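PDB 2GQT: UDP-N-Acetylenolpyruvylglucosamine Reductase from Thermus caldophilus, which probably reduces UDP-N-acetylenolpyruvylglucosamine to UDP-N-acetylmuramate with NADPH and bound FAD, a step in building the cell-wall peptidoglycan. Local coordinates for residues G76-G79 and A80-L84; S97-E100 and G101-G104; G110-K114 and M115-T119; R211-E215 and R216-G220. One frame throughout, in Å; residues are numbered along the deposited sequence.

Interaction 1 of 4, residues G76-G79 and A80-L84; sequences GWVG and AGTLL
Thr-82 grips the carbonyl of Gly-79 with two hydrogen bonds, one from the backbone and one from the side chain. The backbone bond, Thr-82 N to Gly-79 O at 3.1 Å with an N-H...O angle of 157°, closes a type I beta turn over Gly-79 to Thr-82. The second runs from Thr-82 OG1 to Gly-79 O at 2.9 Å. Both donors reach the oxygen from the same face of its carbonyl plane, the amide lying well above that plane and the hydroxyl tilted less. The torsion of Thr-82 explains the double grip: OG1 stands beside the backbone N (chi1 -52°), so hydroxyl and amide converge on one acceptor.

Van der Waals contact between the side chains adds little: Val-78 CG1 stands 4.3 Å from Thr-82 OG1, a loose approach.

In the fold, the turn takes the chain out of strand 77-79, which pairs antiparallel with strand 161-171 through Val-78 and Val-165, and toward helix 84-93, for which Leu-83 is the N-cap residue. Val-78 and Thr-82 both pack on Leu-87 of that helix, while Ala-80 meets Val-162 of strand 161-171.

Interaction 2 of 4, residues S97-E100 and G101-G104; sequences SGLE and GLLG
A short 3-10 turn in the loop between strand 96-97 and helix 109-114 brings Leu-99 against Leu-102 and sets the carbonyl of Glu-100 on the amide of Leu-103. Its evidence is two successive i to i+3 backbone bonds: Leu-102 N to Leu-99 O at 2.9 Å and Leu-103 N to Glu-100 O at 3.2 Å. Both donors sit above the carbonyl planes they address. Leu-99 and Leu-102 have nearly the same rotamer, CG beside the backbone N in each (chi1 -53° and -51°), and their side chains cross obliquely with Leu-99 CD2 at 4.1 Å from Leu-102 CD1. Leu-102 CB also rests on Leu-99 O.

Within the FAD-binding domain this turn is packed between two helices and leads into Gly-104, which touches the FAD. Leu-99 and Leu-102 face helix 84-93 through Leu-87 and Leu-84, and Leu-103 touches Gln-89 of helix 84-93 and Val-184 of helix 174-187. The buried Glu-100 side chain bends at chi2 (97°) back over the preceding residues. There its carboxylate takes two bonds: Ser-97 OG gives to OE2 of Glu-100 at 2.7 Å, on the syn lone pair, and Gly-98 N gives to OE1 of Glu-100 at 2.8 Å, from above the carboxylate plane. Arg-180 of helix 174-187 completes the grip with a salt bridge to OE2, so both oxygens are satisfied and the carboxylate's rotation is probably fixed. On the backbone, a water accepts from Gly-101 N at 3.0 Å and donates weakly to Gly-98 O.

Interaction 3 of 4, residues G110-K114 and M115-T119; sequences GGAVK and MNAGT. With FAD (flavin-adenine dinucleotide), chain C.
Met-115 folds back over the end of helix 109-114, its CB lying 3.4 Å from Gly-111 O, where a Schellman motif stops the helix beside the FAD. Asn-116, with positive phi, is the C-prime residue: Ala-117 N binds Ala-112 O at 2.9 Å, in the carbonyl plane on a lone pair, and Asn-116 N binds Val-113 O from above its carbonyl plane. Asn-116 OD1 accepts from Ala-125 N, its ND2 donates to Gly-150 O and Glu-123 OE1, and the side chain touches Arg-152, a probable active-site residue.

Met-115 has CG beside the backbone N (chi1 -60°) and bends again at chi2 and chi3, which lays SD alongside the backbone carbonyl of Lys-114 and CG against Gly-111 O, while CB faces FAD O3' at 3.6 Å. Cut back to an alanine, the residue loses CG and SD, which is likely to open a gap between the ribityl chain and the last helical turn. Lys-114 extends CG opposite its backbone N (chi1 177°), then bends at chi2; CB and CG lie along the adenosine ribose, CG at 3.5 Å from O4B of FAD, and CD reaches the adenine at N3A.

Ala-112 and Ala-117 meet methyl to methyl, CB to CB at 4.2 Å. Gly-118 pairs with the flavin pyrimidine edge: its N donates to FAD O2, and FAD N3 donates to Gly-118 O at 2.7 Å along a nearly straight N-H...O line of 178°.

Interaction 4 of 4, residues R211-E215 and R216-G220; sequences RLIDE and RGLKG
With CG of Glu-215 opposite its backbone N (chi1 -170°) and a bend at chi2 (-79°), the carboxylate swings to Arg-216, whose own chain bends at chi2 to meet it. The result is a salt bridge between Glu-215 OE2 and Arg-216 NE at 3.2 Å; OE2 sits at the guanidinium edge, near its plane, although the two flat groups stand 76° apart. A water donates to both Leu-212 O and Glu-215 OE2, and accepts weakly from Arg-216 NE.

Gly-217, at positive phi, closes a Schellman motif: Leu-218 N binds Ile-213 O at 3.2 Å and Gly-217 N binds Asp-214 O at 2.9 Å. Beneath it, Ile-213 CG2 meets Leu-218 CB at 3.8 Å, the side chains crossing at about a right angle.

Lys-219, bent at chi3, lays CD against Asp-214 OD2 at 3.2 Å, but its NZ is 4.1 Å from Asp-214 OD2, beyond a salt bridge. With an alanine at Lys-219 the aliphatic arm and ammonium are gone, which is likely to leave Asp-214 without its nearby opposite charge and Leu-230 O without a weak donor. A second water links Asp-214 O to Lys-219 N.

The motif ends helix 209-215 in the C-terminal domain and leads toward strand 222-223. Ile-213 and Leu-218 pack on Ile-228 of strand 226-228, and Gly-220 shares a backbone hydrogen bond with Ile-228.

How the interactions relate
Interactions 1, 2 and 3 are buried and adjoin one another within the FAD-binding domain, whereas interaction 4 is partly exposed in the C-terminal domain, its nearest atoms about 13 Å from those of interaction 3. Leu-84 links the first three, its CD2 packing on Leu-102 CB (4.0 Å) and on Ala-112 CB (3.9 Å). Polar links add to this: Ala-80 O with Gly-110 N, and Gly-101 O with Thr-119 OG1. Interactions 3 and 4 share the Schellman ending of a helix, yet the cofactor covers the former, while charged side chains and waters dress the latter. Interactions 1 and 2 instead use i to i+3 turns flanking helix 84-93.

Interaction 1 of 4, residues G76-G79 and A80-L84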
loop_
_atom_site.group_PDB
_atom_site.type_symbol
_atom_site.label_atom_id
_atom_site.label_comp_id
_atom_site.label_asym_id
_atom_site.label_seq_id
_atom_site.Cartn_x
_atom_site.Cartn_y
_atom_site.Cartn_z
ATOM N N GLY A 76 15.158 -0.976 16.418
ATOM C CA GLY A 76 16.276 -0.876 15.485
ATOM C C GLY A 76 15.782 -0.779 14.057
ATOM O O GLY A 76 14.822 -0.067 13.772
ATOM N N TRP A 77 16.448 -1.489 13.157
ATOM C CA TRP A 77 16.058 -1.448 11.756
ATOM C C TRP A 77 14.920 -2.409 11.467
ATOM O O TRP A 77 14.877 -3.537 11.990
ATOM C CB TRP A 77 17.261 -1.731 10.861
ATOM C CG TRP A 77 18.206 -0.565 10.810
ATOM C CD1 TRP A 77 19.332 -0.383 11.560
ATOM C CD2 TRP A 77 18.070 0.603 9.995
ATOM N NE1 TRP A 77 19.916 0.822 11.247
ATOM C CE2 TRP A 77 19.160 1.448 10.290
ATOM C CE3 TRP A 77 17.133 1.014 9.032
ATOM C CZ2 TRP A 77 19.351 2.678 9.644
ATOM C CZ3 TRP A 77 17.316 2.237 8.399
ATOM C CH2 TRP A 77 18.408 3.058 8.717
ATOM N N VAL A 78 14.002 -1.936 10.627
ATOM C CA VAL A 78 12.807 -2.663 10.254
ATOM C C VAL A 78 12.820 -2.818 8.737
ATOM O O VAL A 78 12.814 -1.831 8.011
ATOM C CB VAL A 78 11.537 -1.887 10.714
ATOM C CG1 VAL A 78 10.260 -2.497 10.160
ATOM C CG2 VAL A 78 11.482 -1.794 12.239
ATOM N N GLY A 79 12.861 -4.046 8.244
ATOM C CA GLY A 79 12.914 -4.280 6.808
ATOM C C GLY A 79 11.676 -3.794 6.076
ATOM O O GLY A 79 10.570 -3.891 6.589
ATOM N N ALA A 80 11.865 -3.270 4.867
ATOM C CA ALA A 80 10.748 -2.703 4.110
ATOM C C ALA A 80 9.740 -3.733 3.614
ATOM O O ALA A 80 8.609 -3.376 3.286
ATOM C CB ALA A 80 11.262 -1.882 2.957
ATOM N N GLY A 81 10.156 -4.999 3.535
ATOM C CA GLY A 81 9.246 -6.083 3.167
ATOM C C GLY A 81 8.371 -6.577 4.305
ATOM O O GLY A 81 7.494 -7.409 4.084
ATOM N N THR A 82 8.608 -6.077 5.513
ATOM C CA THR A 82 7.794 -6.405 6.677
ATOM C C THR A 82 6.388 -5.836 6.496
ATOM O O THR A 82 6.237 -4.711 6.000
ATOM C CB THR A 82 8.420 -5.823 7.967
ATOM O OG1 THR A 82 9.795 -6.215 8.053
ATOM C CG2 THR A 82 7.670 -6.279 9.217
ATOM N N LEU A 83 5.368 -6.588 6.905
ATOM C CA LEU A 83 3.995 -6.099 6.842
ATOM C C LEU A 83 3.695 -5.095 7.942
ATOM O O LEU A 83 3.928 -5.364 9.133
ATOM C CB LEU A 83 3.001 -7.258 6.878
ATOM C CG LEU A 83 2.917 -8.017 5.547
ATOM C CD1 LEU A 83 2.291 -9.392 5.759
ATOM C CD2 LEU A 83 2.171 -7.207 4.483
ATOM N N LEU A 84 3.168 -3.939 7.541
ATOM C CA LEU A 84 2.768 -2.924 8.489
ATOM C C LEU A 84 1.750 -3.458 9.534
ATOM O O LEU A 84 1.875 -3.155 10.721
ATOM C CB LEU A 84 2.266 -1.677 7.746
ATOM C CG LEU A 84 1.940 -0.468 8.628
ATOM C CD1 LEU A 84 3.162 0.001 9.423
ATOM C CD2 LEU A 84 1.405 0.650 7.746
#

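Interaction 2 of 4, residues S97-E100 and G101-G104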
loop_
_atom_site.group_PDB
_atom_site.type_symbol
_atom_site.label_atom_id
_atom_site.label_comp_id
_atom_site.label_asym_id
_atom_site.label_seq_id
_atom_site.Cartn_x
_atom_site.Cartn_y
_atom_site.Cartn_z
ATOM N N SER A 97 4.166 3.134 21.429
ATOM C CA SER A 97 3.147 3.925 20.769
ATOM C C SER A 97 3.717 4.668 19.560
ATOM O O SER A 97 4.881 5.078 19.551
ATOM C CB SER A 97 2.556 4.906 21.778
ATOM O OG SER A 97 1.567 5.731 21.206
ATOM N N GLY A 98 2.894 4.830 18.532
ATOM C CA GLY A 98 3.298 5.580 17.353
ATOM C C GLY A 98 2.769 5.008 16.057
ATOM O O GLY A 98 2.824 5.658 15.016
ATOM N N LEU A 99 2.253 3.780 16.110
ATOM C CA LEU A 99 1.704 3.143 14.911
ATOM C C LEU A 99 0.189 2.961 14.943
ATOM O O LEU A 99 -0.376 2.451 13.978
ATOM C CB LEU A 99 2.375 1.787 14.655
ATOM C CG LEU A 99 3.902 1.726 14.582
ATOM C CD1 LEU A 99 4.327 0.296 14.307
ATOM C CD2 LEU A 99 4.475 2.658 13.521
ATOM N N GLU A 100 -0.469 3.372 16.031
ATOM C CA GLU A 100 -1.886 3.062 16.213
ATOM C C GLU A 100 -2.757 3.581 15.069
ATOM O O GLU A 100 -3.725 2.929 14.669
ATOM C CB GLU A 100 -2.416 3.610 17.537
ATOM C CG GLU A 100 -1.703 3.124 18.778
ATOM C CD GLU A 100 -0.649 4.092 19.268
ATOM O OE1 GLU A 100 0.060 4.671 18.427
ATOM O OE2 GLU A 100 -0.538 4.280 20.502
ATOM N N GLY A 101 -2.410 4.757 14.555
ATOM C CA GLY A 101 -3.165 5.379 13.476
ATOM C C GLY A 101 -3.019 4.702 12.127
ATOM O O GLY A 101 -3.678 5.082 11.165
ATOM N N LEU A 102 -2.156 3.687 12.065
ATOM C CA LEU A 102 -1.913 2.948 10.824
ATOM C C LEU A 102 -2.625 1.596 10.827
ATOM O O LEU A 102 -2.489 0.829 9.883
ATOM C CB LEU A 102 -0.405 2.781 10.598
ATOM C CG LEU A 102 0.407 4.077 10.708
ATOM C CD1 LEU A 102 1.888 3.801 10.581
ATOM C CD2 LEU A 102 -0.041 5.124 9.682
ATOM N N LEU A 103 -3.385 1.309 11.883
ATOM C CA LEU A 103 -4.199 0.099 11.916
ATOM C C LEU A 103 -5.160 0.066 10.738
ATOM O O LEU A 103 -5.796 1.073 10.399
ATOM C CB LEU A 103 -4.976 0.014 13.234
ATOM C CG LEU A 103 -5.875 -1.207 13.469
ATOM C CD1 LEU A 103 -5.052 -2.495 13.578
ATOM C CD2 LEU A 103 -6.704 -1.024 14.725
ATOM N N GLY A 104 -5.266 -1.106 10.117
ATOM C CA GLY A 104 -6.203 -1.291 9.019
ATOM C C GLY A 104 -5.636 -0.988 7.646
ATOM O O GLY A 104 -6.345 -1.103 6.647
HETATM O O HOH W 1 -0.265 6.800 14.363
#

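Interaction 3 of 4, residues G110-K114 and M115-T119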
loop_
_atom_site.group_PDB
_atom_site.type_symbol
_atom_site.label_atom_id
_atom_site.label_comp_id
_atom_site.label_asym_id
_atom_site.label_seq_id
_atom_site.Cartn_x
_atom_site.Cartn_y
_atom_site.Cartn_z
ATOM N N GLY A 110 7.574 -0.664 2.935
ATOM C CA GLY A 110 8.055 0.120 1.798
ATOM C C GLY A 110 6.924 0.810 1.048
ATOM O O GLY A 110 7.061 1.954 0.606
ATOM N N GLY A 111 5.812 0.103 0.865
ATOM C CA GLY A 111 4.629 0.659 0.213
ATOM C C GLY A 111 3.980 1.756 1.037
ATOM O O GLY A 111 3.478 2.740 0.485
ATOM N N ALA A 112 3.980 1.587 2.358
ATOM C CA ALA A 112 3.442 2.598 3.261
ATOM C C ALA A 112 4.290 3.872 3.219
ATOM O O ALA A 112 3.757 4.975 3.326
ATOM C CB ALA A 112 3.372 2.063 4.679
ATOM N N VAL A 113 5.605 3.728 3.086
ATOM C CA VAL A 113 6.484 4.888 2.914
ATOM C C VAL A 113 6.237 5.548 1.551
ATOM O O VAL A 113 6.025 6.766 1.474
ATOM C CB VAL A 113 7.974 4.496 3.067
ATOM C CG1 VAL A 113 8.883 5.661 2.667
ATOM C CG2 VAL A 113 8.273 4.032 4.485
ATOM N N LYS A 114 6.242 4.760 0.480
ATOM C CA LYS A 114 6.053 5.319 -0.860
ATOM C C LYS A 114 4.749 6.117 -0.944
ATOM O O LYS A 114 4.718 7.206 -1.531
ATOM C CB LYS A 114 6.067 4.218 -1.924
ATOM C CG LYS A 114 5.813 4.721 -3.347
ATOM C CD LYS A 114 7.047 5.327 -3.960
ATOM C CE LYS A 114 6.821 5.732 -5.403
ATOM N NZ LYS A 114 8.055 6.426 -5.903
ATOM N N MET A 115 3.686 5.587 -0.342
ATOM C CA MET A 115 2.362 6.194 -0.437
ATOM C C MET A 115 1.971 6.976 0.803
ATOM O O MET A 115 0.792 7.288 0.983
ATOM C CB MET A 115 1.312 5.110 -0.721
ATOM C CG MET A 115 1.542 4.348 -2.027
ATOM S SD MET A 115 1.803 5.415 -3.472
ATOM C CE MET A 115 0.262 6.334 -3.521
ATOM N N ASN A 116 2.957 7.274 1.656
ATOM C CA ASN A 116 2.737 7.931 2.956
ATOM C C ASN A 116 1.390 7.555 3.552
ATOM O O ASN A 116 0.548 8.406 3.828
ATOM C CB ASN A 116 2.898 9.455 2.867
ATOM C CG ASN A 116 3.072 10.090 4.231
ATOM O OD1 ASN A 116 3.361 9.398 5.216
ATOM N ND2 ASN A 116 2.907 11.412 4.301
ATOM N N ALA A 117 1.197 6.258 3.761
ATOM C CA ALA A 117 -0.126 5.756 4.128
ATOM C C ALA A 117 -0.571 6.333 5.460
ATOM O O ALA A 117 0.235 6.490 6.381
ATOM C CB ALA A 117 -0.133 4.244 4.162
ATOM N N GLY A 118 -1.859 6.640 5.566
ATOM C CA GLY A 118 -2.363 7.219 6.795
ATOM C C GLY A 118 -3.862 7.291 6.921
ATOM O O GLY A 118 -4.610 6.897 6.018
ATOM N N THR A 119 -4.284 7.769 8.085
ATOM C CA THR A 119 -5.687 7.945 8.441
ATOM C C THR A 119 -5.813 9.324 9.089
ATOM O O THR A 119 -4.828 10.061 9.171
ATOM C CB THR A 119 -6.133 6.867 9.444
ATOM O OG1 THR A 119 -5.423 7.047 10.677
ATOM C CG2 THR A 119 -5.887 5.459 8.899
HETATM P PA FAD C . 1.726 -1.683 -3.346
HETATM O O1A FAD C . 0.287 -1.549 -3.622
HETATM O O2A FAD C . 2.409 -2.978 -3.564
HETATM O O5B FAD C . 2.554 -0.580 -4.131
HETATM C C5B FAD C . 2.124 0.786 -4.086
HETATM C C4B FAD C . 3.229 1.690 -4.589
HETATM O O4B FAD C . 4.345 1.601 -3.680
HETATM C C3B FAD C . 3.771 1.315 -5.976
HETATM O O3B FAD C . 4.194 2.519 -6.616
HETATM C C2B FAD C . 4.976 0.449 -5.629
HETATM O O2B FAD C . 5.951 0.439 -6.671
HETATM C C1B FAD C . 5.519 1.187 -4.423
HETATM N N9A FAD C . 6.366 0.386 -3.515
HETATM C C8A FAD C . 6.010 -0.726 -2.853
HETATM N N7A FAD C . 7.042 -1.140 -2.115
HETATM C C5A FAD C . 8.048 -0.274 -2.284
HETATM C C6A FAD C . 9.361 -0.177 -1.809
HETATM N N6A FAD C . 9.889 -1.055 -0.946
HETATM N N1A FAD C . 10.116 0.861 -2.221
HETATM C C2A FAD C . 9.637 1.768 -3.084
HETATM N N3A FAD C . 8.403 1.715 -3.578
HETATM C C4A FAD C . 7.614 0.696 -3.186
HETATM N N1 FAD C . -4.030 3.721 2.313
HETATM C C2 FAD C . -3.949 4.756 3.219
HETATM O O2 FAD C . -3.151 5.665 3.035
HETATM N N3 FAD C . -4.793 4.779 4.326
HETATM C C4 FAD C . -5.712 3.765 4.565
HETATM O O4 FAD C . -6.438 3.814 5.563
HETATM C C4X FAD C . -5.779 2.717 3.648
HETATM N N5 FAD C . -6.693 1.684 3.842
HETATM C C5X FAD C . -6.707 0.602 2.952
HETATM C C6 FAD C . -7.577 -0.461 3.193
HETATM C C7 FAD C . -7.610 -1.558 2.338
HETATM C C7M FAD C . -8.567 -2.720 2.630
HETATM C C8 FAD C . -6.764 -1.581 1.224
HETATM C C8M FAD C . -6.789 -2.780 0.266
HETATM C C9 FAD C . -5.901 -0.515 0.980
HETATM C C9A FAD C . -5.860 0.585 1.836
HETATM N N10 FAD C . -4.994 1.667 1.602
HETATM C C10 FAD C . -4.940 2.704 2.529
HETATM C "C1'" FAD C . -4.149 1.752 0.382
HETATM C "C2'" FAD C . -2.815 1.005 0.538
HETATM O "O2'" FAD C . -2.885 0.049 1.614
HETATM C "C3'" FAD C . -1.644 1.951 0.811
HETATM O "O3'" FAD C . -1.478 2.848 -0.296
HETATM C "C4'" FAD C . -0.344 1.183 1.085
HETATM O "O4'" FAD C . 0.654 2.096 1.546
HETATM C "C5'" FAD C . 0.190 0.434 -0.134
HETATM O "O5'" FAD C . 1.268 -0.384 0.324
HETATM P P FAD C . 1.584 -1.759 -0.423
HETATM O O1P FAD C . 2.766 -2.335 0.247
HETATM O O2P FAD C . 0.369 -2.583 -0.592
HETATM O O3P FAD C . 2.056 -1.168 -1.841
#

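Interaction 4 of 4, residues R211-E215 and R216-G220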
loop_
_atom_site.group_PDB
_atom_site.type_symbol
_atom_site.label_atom_id
_atom_site.label_comp_id
_atom_site.label_asym_id
_atom_site.label_seq_id
_atom_site.Cartn_x
_atom_site.Cartn_y
_atom_site.Cartn_z
ATOM N N ARG A 211 -19.108 9.458 0.290
ATOM C CA ARG A 211 -20.398 10.116 0.485
ATOM C C ARG A 211 -20.970 10.632 -0.837
ATOM O O ARG A 211 -22.165 10.464 -1.099
ATOM C CB ARG A 211 -20.286 11.249 1.513
ATOM C CG ARG A 211 -21.581 11.546 2.251
ATOM C CD ARG A 211 -21.361 12.459 3.452
ATOM N NE ARG A 211 -20.299 11.969 4.325
ATOM C CZ ARG A 211 -19.185 12.642 4.613
ATOM N NH1 ARG A 211 -18.979 13.858 4.121
ATOM N NH2 ARG A 211 -18.279 12.100 5.412
ATOM N N LEU A 212 -20.120 11.235 -1.674
ATOM C CA LEU A 212 -20.549 11.724 -2.991
ATOM C C LEU A 212 -21.076 10.582 -3.856
ATOM O O LEU A 212 -22.138 10.696 -4.462
ATOM C CB LEU A 212 -19.424 12.459 -3.736
ATOM C CG LEU A 212 -19.059 13.890 -3.313
ATOM C CD1 LEU A 212 -17.745 14.303 -3.969
ATOM C CD2 LEU A 212 -20.161 14.902 -3.641
ATOM N N ILE A 213 -20.330 9.480 -3.895
ATOM C CA ILE A 213 -20.716 8.319 -4.691
ATOM C C ILE A 213 -22.034 7.737 -4.169
ATOM O O ILE A 213 -22.927 7.428 -4.961
ATOM C CB ILE A 213 -19.575 7.277 -4.734
ATOM C CG1 ILE A 213 -18.392 7.831 -5.545
ATOM C CG2 ILE A 213 -20.053 5.952 -5.331
ATOM C CD1 ILE A 213 -17.062 7.087 -5.332
ATOM N N ASP A 214 -22.151 7.624 -2.847
ATOM C CA ASP A 214 -23.393 7.194 -2.185
ATOM C C ASP A 214 -24.594 8.062 -2.572
ATOM O O ASP A 214 -25.618 7.530 -3.013
ATOM C CB ASP A 214 -23.214 7.173 -0.656
ATOM C CG ASP A 214 -24.302 6.370 0.072
ATOM O OD1 ASP A 214 -24.292 6.383 1.321
ATOM O OD2 ASP A 214 -25.147 5.722 -0.581
ATOM N N GLU A 215 -24.467 9.388 -2.428
ATOM C CA GLU A 215 -25.580 10.319 -2.730
ATOM C C GLU A 215 -25.994 10.254 -4.192
ATOM O O GLU A 215 -27.149 10.503 -4.520
ATOM C CB GLU A 215 -25.254 11.775 -2.341
ATOM C CG GLU A 215 -26.456 12.768 -2.408
ATOM C CD GLU A 215 -26.799 13.239 -3.831
ATOM O OE1 GLU A 215 -28.000 13.448 -4.133
ATOM O OE2 GLU A 215 -25.875 13.391 -4.652
ATOM N N ARG A 216 -25.042 9.936 -5.065
ATOM C CA ARG A 216 -25.329 9.792 -6.486
ATOM C C ARG A 216 -25.952 8.438 -6.833
ATOM O O ARG A 216 -26.262 8.178 -7.992
ATOM C CB ARG A 216 -24.074 10.033 -7.327
ATOM C CG ARG A 216 -23.477 11.419 -7.158
ATOM C CD ARG A 216 -24.533 12.518 -7.259
ATOM N NE ARG A 216 -23.924 13.838 -7.185
ATOM C CZ ARG A 216 -23.279 14.410 -8.195
ATOM N NH1 ARG A 216 -23.183 13.789 -9.365
ATOM N NH2 ARG A 216 -22.737 15.609 -8.035
ATOM N N GLY A 217 -26.134 7.591 -5.824
ATOM C CA GLY A 217 -26.823 6.316 -5.995
ATOM C C GLY A 217 -26.000 5.251 -6.697
ATOM O O GLY A 217 -26.544 4.266 -7.208
ATOM N N LEU A 218 -24.682 5.414 -6.706
ATOM C CA LEU A 218 -23.844 4.542 -7.530
ATOM C C LEU A 218 -23.458 3.219 -6.872
ATOM O O LEU A 218 -22.994 2.315 -7.551
ATOM C CB LEU A 218 -22.614 5.296 -8.051
ATOM C CG LEU A 218 -22.904 6.601 -8.802
ATOM C CD1 LEU A 218 -21.608 7.225 -9.309
ATOM C CD2 LEU A 218 -23.903 6.407 -9.949
ATOM N N LYS A 219 -23.674 3.090 -5.565
ATOM C CA LYS A 219 -23.449 1.802 -4.903
ATOM C C LYS A 219 -24.232 0.716 -5.621
ATOM O O LYS A 219 -25.391 0.930 -6.016
ATOM C CB LYS A 219 -23.844 1.850 -3.433
ATOM C CG LYS A 219 -22.952 2.767 -2.618
ATOM C CD LYS A 219 -23.528 3.069 -1.251
ATOM C CE LYS A 219 -23.006 2.117 -0.209
ATOM N NZ LYS A 219 -23.679 2.257 1.116
ATOM N N GLY A 220 -23.591 -0.432 -5.819
ATOM C CA GLY A 220 -24.238 -1.561 -6.469
ATOM C C GLY A 220 -24.140 -1.639 -7.981
ATOM O O GLY A 220 -24.513 -2.655 -8.563
HETATM O O HOH W 2 -23.137 13.464 -4.435
HETATM O O HOH W 3 -25.613 4.616 -3.625
#